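Local coordinates for lipoteichoic acid primase (Listeria monocytogenes, PDB 4UOP), which belongs to the sulfatase-like family of metal-dependent enzymes and carries a magnesium ion in its extracellular catalytic domain, at residues I61-E66 and V195-A200; A151-N156 and F201-E206. All coordinates share one frame; numbering follows the deposited sequence.

Overall arrangement
From the N terminus, strand 59-65 comes first and supplies residues 61-66; strand 149-153, entering a loop, supplies 151-156. Helix 193-209 then meets both: its part 195-200 closes contact 1 over 128 intervening residues, and the adjoining 201-206 closes contact 2 over 44. Because the segments alternate along the chain, the two closures cross. Together they fix one helix on two strands of the same mixed sheet, with strand 214-219 paired between them. The contact centres lie about 7 Å apart and their side chains meet: Ala-200 CB is 3.7 Å from Phe-153 CD2, and Ile-61 CD1 packs at 4.2 Å from Leu-204 CD1.

Contact 1: residues I61-E66 and V195-A200. With MG (magnesium ion), chain J.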
loop_
_atom_site.group_PDB
_atom_site.type_symbol
_atom_site.label_atom_id
_atom_site.label_comp_id
_atom_site.label_asym_id
_atom_site.label_seq_id
_atom_site.Cartn_x
_atom_site.Cartn_y
_atom_site.Cartn_z
ATOM N N ILE B 61 20.621 -22.944 -5.611
ATOM C CA ILE B 61 20.681 -21.716 -6.401
ATOM C C ILE B 61 19.249 -21.300 -6.758
ATOM O O ILE B 61 18.483 -22.082 -7.348
ATOM C CB ILE B 61 21.507 -21.920 -7.661
ATOM C CG1 ILE B 61 22.948 -22.277 -7.301
ATOM C CG2 ILE B 61 21.429 -20.668 -8.536
ATOM C CD1 ILE B 61 23.743 -22.855 -8.453
ATOM N N ILE B 62 18.868 -20.082 -6.397
ATOM C CA ILE B 62 17.532 -19.581 -6.680
ATOM C C ILE B 62 17.660 -18.268 -7.450
ATOM O O ILE B 62 18.402 -17.366 -7.019
ATOM C CB ILE B 62 16.747 -19.325 -5.391
ATOM C CG1 ILE B 62 16.632 -20.630 -4.585
ATOM C CG2 ILE B 62 15.385 -18.741 -5.713
ATOM C CD1 ILE B 62 15.788 -20.505 -3.339
ATOM N N VAL B 63 17.007 -18.204 -8.603
ATOM C CA VAL B 63 17.019 -17.001 -9.430
ATOM C C VAL B 63 15.600 -16.426 -9.507
ATOM O O VAL B 63 14.670 -17.103 -9.931
ATOM C CB VAL B 63 17.541 -17.243 -10.849
ATOM C CG1 VAL B 63 17.636 -15.922 -11.592
ATOM C CG2 VAL B 63 18.888 -17.944 -10.828
ATOM N N GLN B 64 15.472 -15.183 -9.064
ATOM C CA GLN B 64 14.234 -14.430 -9.092
ATOM C C GLN B 64 14.273 -13.534 -10.326
ATOM O O GLN B 64 15.104 -12.629 -10.398
ATOM C CB GLN B 64 14.096 -13.580 -7.844
ATOM C CG GLN B 64 12.788 -12.812 -7.791
ATOM C CD GLN B 64 12.572 -12.058 -6.501
ATOM O OE1 GLN B 64 12.319 -12.650 -5.432
ATOM N NE2 GLN B 64 12.636 -10.741 -6.585
ATOM N N LEU B 65 13.387 -13.813 -11.264
ATOM C CA LEU B 65 13.377 -13.166 -12.583
ATOM C C LEU B 65 12.389 -12.002 -12.616
ATOM O O LEU B 65 11.171 -12.190 -12.524
ATOM C CB LEU B 65 13.022 -14.202 -13.641
ATOM C CG LEU B 65 13.994 -15.375 -13.730
ATOM C CD1 LEU B 65 13.327 -16.531 -14.456
ATOM C CD2 LEU B 65 15.283 -14.970 -14.427
ATOM N N GLU B 66 12.927 -10.793 -12.765
ATOM C CA GLU B 66 12.140 -9.577 -12.692
ATOM C C GLU B 66 11.018 -9.514 -13.740
ATOM O O GLU B 66 11.278 -9.602 -14.953
ATOM C CB GLU B 66 13.069 -8.363 -12.857
ATOM C CG GLU B 66 12.329 -7.035 -12.861
ATOM C CD GLU B 66 11.536 -6.810 -11.589
ATOM O OE1 GLU B 66 12.156 -6.712 -10.509
ATOM O OE2 GLU B 66 10.293 -6.706 -11.660
ATOM N N VAL B 195 26.175 -9.283 -16.422
ATOM C CA VAL B 195 27.183 -8.967 -15.402
ATOM C C VAL B 195 26.827 -9.678 -14.077
ATOM O O VAL B 195 27.712 -10.188 -13.382
ATOM C CB VAL B 195 27.303 -7.444 -15.196
ATOM C CG1 VAL B 195 28.198 -7.113 -14.018
ATOM C CG2 VAL B 195 27.836 -6.769 -16.469
ATOM N N LEU B 196 25.534 -9.720 -13.750
ATOM C CA LEU B 196 25.061 -10.428 -12.550
ATOM C C LEU B 196 25.575 -11.854 -12.558
ATOM O O LEU B 196 26.261 -12.292 -11.613
ATOM C CB LEU B 196 23.525 -10.414 -12.478
ATOM C CG LEU B 196 22.871 -11.326 -11.433
ATOM C CD1 LEU B 196 23.180 -10.815 -10.035
ATOM C CD2 LEU B 196 21.381 -11.404 -11.676
ATOM N N TYR B 197 25.314 -12.565 -13.654
ATOM C CA TYR B 197 25.658 -13.977 -13.717
ATOM C C TYR B 197 27.169 -14.207 -13.847
ATOM O O TYR B 197 27.724 -15.122 -13.238
ATOM C CB TYR B 197 24.914 -14.669 -14.855
ATOM C CG TYR B 197 23.408 -14.624 -14.716
ATOM C CD1 TYR B 197 22.784 -15.031 -13.531
ATOM C CD2 TYR B 197 22.604 -14.190 -15.756
ATOM C CE1 TYR B 197 21.409 -14.976 -13.396
ATOM C CE2 TYR B 197 21.227 -14.152 -15.641
ATOM C CZ TYR B 197 20.622 -14.540 -14.442
ATOM O OH TYR B 197 19.244 -14.475 -14.312
ATOM N N ASN B 198 27.830 -13.379 -14.650
ATOM C CA ASN B 198 29.272 -13.518 -14.848
ATOM C C ASN B 198 30.111 -13.228 -13.607
ATOM O O ASN B 198 31.152 -13.832 -13.421
ATOM C CB ASN B 198 29.745 -12.651 -16.017
ATOM C CG ASN B 198 29.433 -13.272 -17.359
ATOM O OD1 ASN B 198 29.194 -14.470 -17.457
ATOM N ND2 ASN B 198 29.454 -12.461 -18.408
ATOM N N LYS B 199 29.691 -12.284 -12.783
ATOM C CA LYS B 199 30.429 -11.985 -11.568
ATOM C C LYS B 199 30.019 -12.882 -10.402
ATOM O O LYS B 199 30.831 -13.142 -9.536
ATOM C CB LYS B 199 30.322 -10.516 -11.203
ATOM C CG LYS B 199 31.052 -9.631 -12.214
ATOM C CD LYS B 199 31.166 -8.199 -11.741
ATOM C CE LYS B 199 32.122 -7.399 -12.610
ATOM N NZ LYS B 199 33.548 -7.701 -12.297
ATOM N N ALA B 200 28.798 -13.400 -10.407
ATOM C CA ALA B 200 28.391 -14.344 -9.344
ATOM C C ALA B 200 29.039 -15.718 -9.539
ATOM O O ALA B 200 29.490 -16.350 -8.578
ATOM C CB ALA B 200 26.878 -14.482 -9.288
HETATM MG MG MG J . 10.011 -6.682 -9.523
HETATM O O HOH W 1 9.540 -4.524 -9.701
#
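Val-63, on strand 59-65, and Tyr-197, on helix 193-209, mark the closest approach of the two backbones, yet their CA atoms are still 10.1 Å apart. At that spacing a helix lies on a sheet only through its side chains, and about 90 Å² is buried here between the segments, mostly on this pair. Tyrosine suits the place because it is long enough to span the gap. Its CG lies opposite the carbonyl carbon and beside the backbone N (chi1 -61°), which carries the ring from the flank of the helix toward the strand, hydroxyl end leading. Val-63 points at the helix and offers one methyl: CG1, anti to its backbone N (chi1 -175°), comes 3.5 Å from Tyr-197 OH and 4.3 Å from Tyr-197 CE1, approaching the ring at its edge, near the ring plane. Leu-65, two residues along the strand, reaches the same phenol oxygen from farther off, with CD2 4.0 Å from Tyr-197 OH and the side chain roughly at right angles to the tyrosine. The compact, branched valine and the longer leucine thus both border the tyrosine's hydroxyl end, while Phe-264 of helix 246-271 stacks on its ring. All three touching residues are buried. The strand itself is gripped on both edges, by backbone bonds to strands 214-219 and 277-283. Just past its C-terminal end, Glu-66 bends at chi2 and holds the magnesium ion with both carboxylate oxygens, OE2 at 2.2 Å and OE1 at 2.4 Å from the metal; a water, Thr-108, Asp-284 and His-285 complete the metal's ligand set. A central parallel strand covered by helices and ending in a metal-binding acidic residue is characteristic of the alpha/beta core of the sulfatase and alkaline phosphatase superfamily.

Contact 2: residues A151-N156 and F201-E206; sequences ATFHTN and FPILEE
Thr-155 OG1, two residues beyond the Phe-153 that meets Ile-203 and Leu-204, is gripped by two groups, hydrogen-bonding both the backbone O of Pro-191 and the hydroxyl of Ser-190. Threonine serves well here: its hydroxyl ties the loop to the chain just before helix 193-209, while its methyl CG2 packs 3.8 Å from Leu-196 CB. The contact of 151-156 with 201-206 is itself entirely apolar and centres on one ring. The backbones come nearest at Phe-153 and Phe-201, whose CA atoms are 10.6 Å apart; Phe-153 points at the helix, CG beside its backbone N (chi1 -62°), and its ring bridges the gap to Ile-203 and Leu-204. Ile-203 comes from the opposite direction; its extended branch (chi2 162°) sets CD1 at the edge of the ring, in the ring plane, 3.7 Å from Phe-153 CE2. Leu-204 adds a looser, oblique touch, CD2 lying 4.3 Å from Phe-153 CZ. A flat, wide phenylalanine suits a gap of this size, since a ring this broad can touch two successive residues of the helix; Leu-196, two turns earlier, also packs on it, and Tyr-176 of the adjacent strand stacks with it. Phe-201 points away from the strand, and its side chain packs on Ile-273, with Glu-205 CB against one ring face, 4.2 Å above its plane. The helix is kinked here: Pro-202 has no N-H to give, and the N of Ile-203 likewise lacks a bond to the preceding turn, but regular bonding returns with Glu-205 N to Phe-201 O at 2.8 Å. Helix 193-209 covers strand 149-153, whose parallel neighbours are 174-176 and 214-219; the chain passes from the first of these to the second through this helix, after a short excursion, in a beta-alpha-beta crossover that skips strand 149-153.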
loop_
_atom_site.group_PDB
_atom_site.type_symbol
_atom_site.label_atom_id
_atom_site.label_comp_id
_atom_site.label_asym_id
_atom_site.label_seq_id
_atom_site.Cartn_x
_atom_site.Cartn_y
_atom_site.Cartn_z
ATOM N N ALA B 151 24.270 -16.376 0.485
ATOM C CA ALA B 151 24.541 -15.068 -0.110
ATOM C C ALA B 151 23.415 -14.687 -1.045
ATOM O O ALA B 151 22.776 -15.552 -1.648
ATOM C CB ALA B 151 25.870 -15.064 -0.859
ATOM N N THR B 152 23.198 -13.382 -1.181
ATOM C CA THR B 152 22.288 -12.887 -2.204
ATOM C C THR B 152 23.012 -11.871 -3.085
ATOM O O THR B 152 23.902 -11.161 -2.605
ATOM C CB THR B 152 21.012 -12.315 -1.557
ATOM O OG1 THR B 152 20.052 -11.942 -2.561
ATOM C CG2 THR B 152 21.338 -11.150 -0.647
ATOM N N PHE B 153 22.622 -11.834 -4.363
ATOM C CA PHE B 153 23.288 -11.062 -5.411
ATOM C C PHE B 153 22.260 -10.222 -6.153
ATOM O O PHE B 153 21.255 -10.737 -6.623
ATOM C CB PHE B 153 23.931 -11.996 -6.446
ATOM C CG PHE B 153 25.008 -12.908 -5.899
ATOM C CD1 PHE B 153 24.672 -14.084 -5.217
ATOM C CD2 PHE B 153 26.341 -12.619 -6.085
ATOM C CE1 PHE B 153 25.653 -14.940 -4.752
ATOM C CE2 PHE B 153 27.329 -13.467 -5.594
ATOM C CZ PHE B 153 26.983 -14.628 -4.929
ATOM N N HIS B 154 22.538 -8.926 -6.288
ATOM C CA HIS B 154 21.686 -8.030 -7.066
ATOM C C HIS B 154 22.529 -6.831 -7.456
ATOM O O HIS B 154 23.299 -6.354 -6.628
ATOM C CB HIS B 154 20.486 -7.599 -6.235
ATOM C CG HIS B 154 19.534 -6.696 -6.960
ATOM N ND1 HIS B 154 18.834 -7.090 -8.082
ATOM C CD2 HIS B 154 19.161 -5.421 -6.711
ATOM C CE1 HIS B 154 18.060 -6.099 -8.485
ATOM N NE2 HIS B 154 18.246 -5.071 -7.674
ATOM N N THR B 155 22.406 -6.357 -8.699
ATOM C CA THR B 155 23.363 -5.370 -9.220
ATOM C C THR B 155 23.049 -3.918 -8.852
ATOM O O THR B 155 23.884 -3.044 -9.103
ATOM C CB THR B 155 23.556 -5.465 -10.750
ATOM O OG1 THR B 155 22.352 -5.081 -11.420
ATOM C CG2 THR B 155 23.961 -6.882 -11.172
ATOM N N ASN B 156 21.896 -3.659 -8.247
ATOM C CA ASN B 156 21.592 -2.320 -7.744
ATOM C C ASN B 156 22.077 -2.100 -6.300
ATOM O O ASN B 156 22.524 -3.036 -5.627
ATOM C CB ASN B 156 20.090 -2.055 -7.824
ATOM C CG ASN B 156 19.763 -0.615 -8.174
ATOM O OD1 ASN B 156 20.610 0.284 -8.084
ATOM N ND2 ASN B 156 18.514 -0.385 -8.568
ATOM N N PHE B 201 29.100 -16.176 -10.783
ATOM C CA PHE B 201 29.506 -17.537 -11.063
ATOM C C PHE B 201 30.860 -17.944 -10.431
ATOM O O PHE B 201 30.954 -19.018 -9.833
ATOM C CB PHE B 201 29.463 -17.833 -12.577
ATOM C CG PHE B 201 30.033 -19.170 -12.926
ATOM C CD1 PHE B 201 29.268 -20.317 -12.787
ATOM C CD2 PHE B 201 31.349 -19.286 -13.345
ATOM C CE1 PHE B 201 29.804 -21.561 -13.086
ATOM C CE2 PHE B 201 31.888 -20.520 -13.644
ATOM C CZ PHE B 201 31.111 -21.655 -13.514
ATOM N N PRO B 202 31.912 -17.106 -10.570
ATOM C CA PRO B 202 33.213 -17.487 -10.015
ATOM C C PRO B 202 33.187 -17.666 -8.497
ATOM O O PRO B 202 33.944 -18.460 -7.964
ATOM C CB PRO B 202 34.121 -16.312 -10.405
ATOM C CG PRO B 202 33.486 -15.736 -11.624
ATOM C CD PRO B 202 32.010 -15.918 -11.443
ATOM N N ILE B 203 32.311 -16.938 -7.820
ATOM C CA ILE B 203 32.160 -17.072 -6.382
ATOM C C ILE B 203 31.588 -18.446 -6.058
ATOM O O ILE B 203 32.078 -19.116 -5.150
ATOM C CB ILE B 203 31.255 -15.964 -5.806
ATOM C CG1 ILE B 203 31.968 -14.618 -5.944
ATOM C CG2 ILE B 203 30.924 -16.248 -4.345
ATOM C CD1 ILE B 203 31.042 -13.441 -5.833
ATOM N N LEU B 204 30.569 -18.860 -6.810
ATOM C CA LEU B 204 29.943 -20.172 -6.637
ATOM C C LEU B 204 30.918 -21.298 -6.985
ATOM O O LEU B 204 30.962 -22.307 -6.295
ATOM C CB LEU B 204 28.684 -20.304 -7.496
ATOM C CG LEU B 204 27.645 -19.168 -7.422
ATOM C CD1 LEU B 204 26.351 -19.547 -8.138
ATOM C CD2 LEU B 204 27.382 -18.755 -5.991
ATOM N N GLU B 205 31.673 -21.116 -8.068
ATOM C CA GLU B 205 32.652 -22.105 -8.507
ATOM C C GLU B 205 33.727 -22.359 -7.446
ATOM O O GLU B 205 34.132 -23.498 -7.234
ATOM C CB GLU B 205 33.305 -21.660 -9.828
ATOM C CG GLU B 205 34.153 -22.735 -10.487
ATOM C CD GLU B 205 34.651 -22.320 -11.863
ATOM O OE1 GLU B 205 35.079 -21.154 -12.017
ATOM O OE2 GLU B 205 34.600 -23.157 -12.790
ATOM N N GLU B 206 34.174 -21.309 -6.759
ATOM C CA GLU B 206 35.177 -21.504 -5.719
ATOM C C GLU B 206 34.616 -22.186 -4.483
ATOM O O GLU B 206 35.310 -22.992 -3.868
ATOM C CB GLU B 206 35.889 -20.200 -5.378
ATOM C CG GLU B 206 36.867 -19.783 -6.483
ATOM C CD GLU B 206 37.700 -20.946 -7.059
ATOM O OE1 GLU B 206 38.600 -21.457 -6.344
ATOM O OE2 GLU B 206 37.471 -21.346 -8.233
#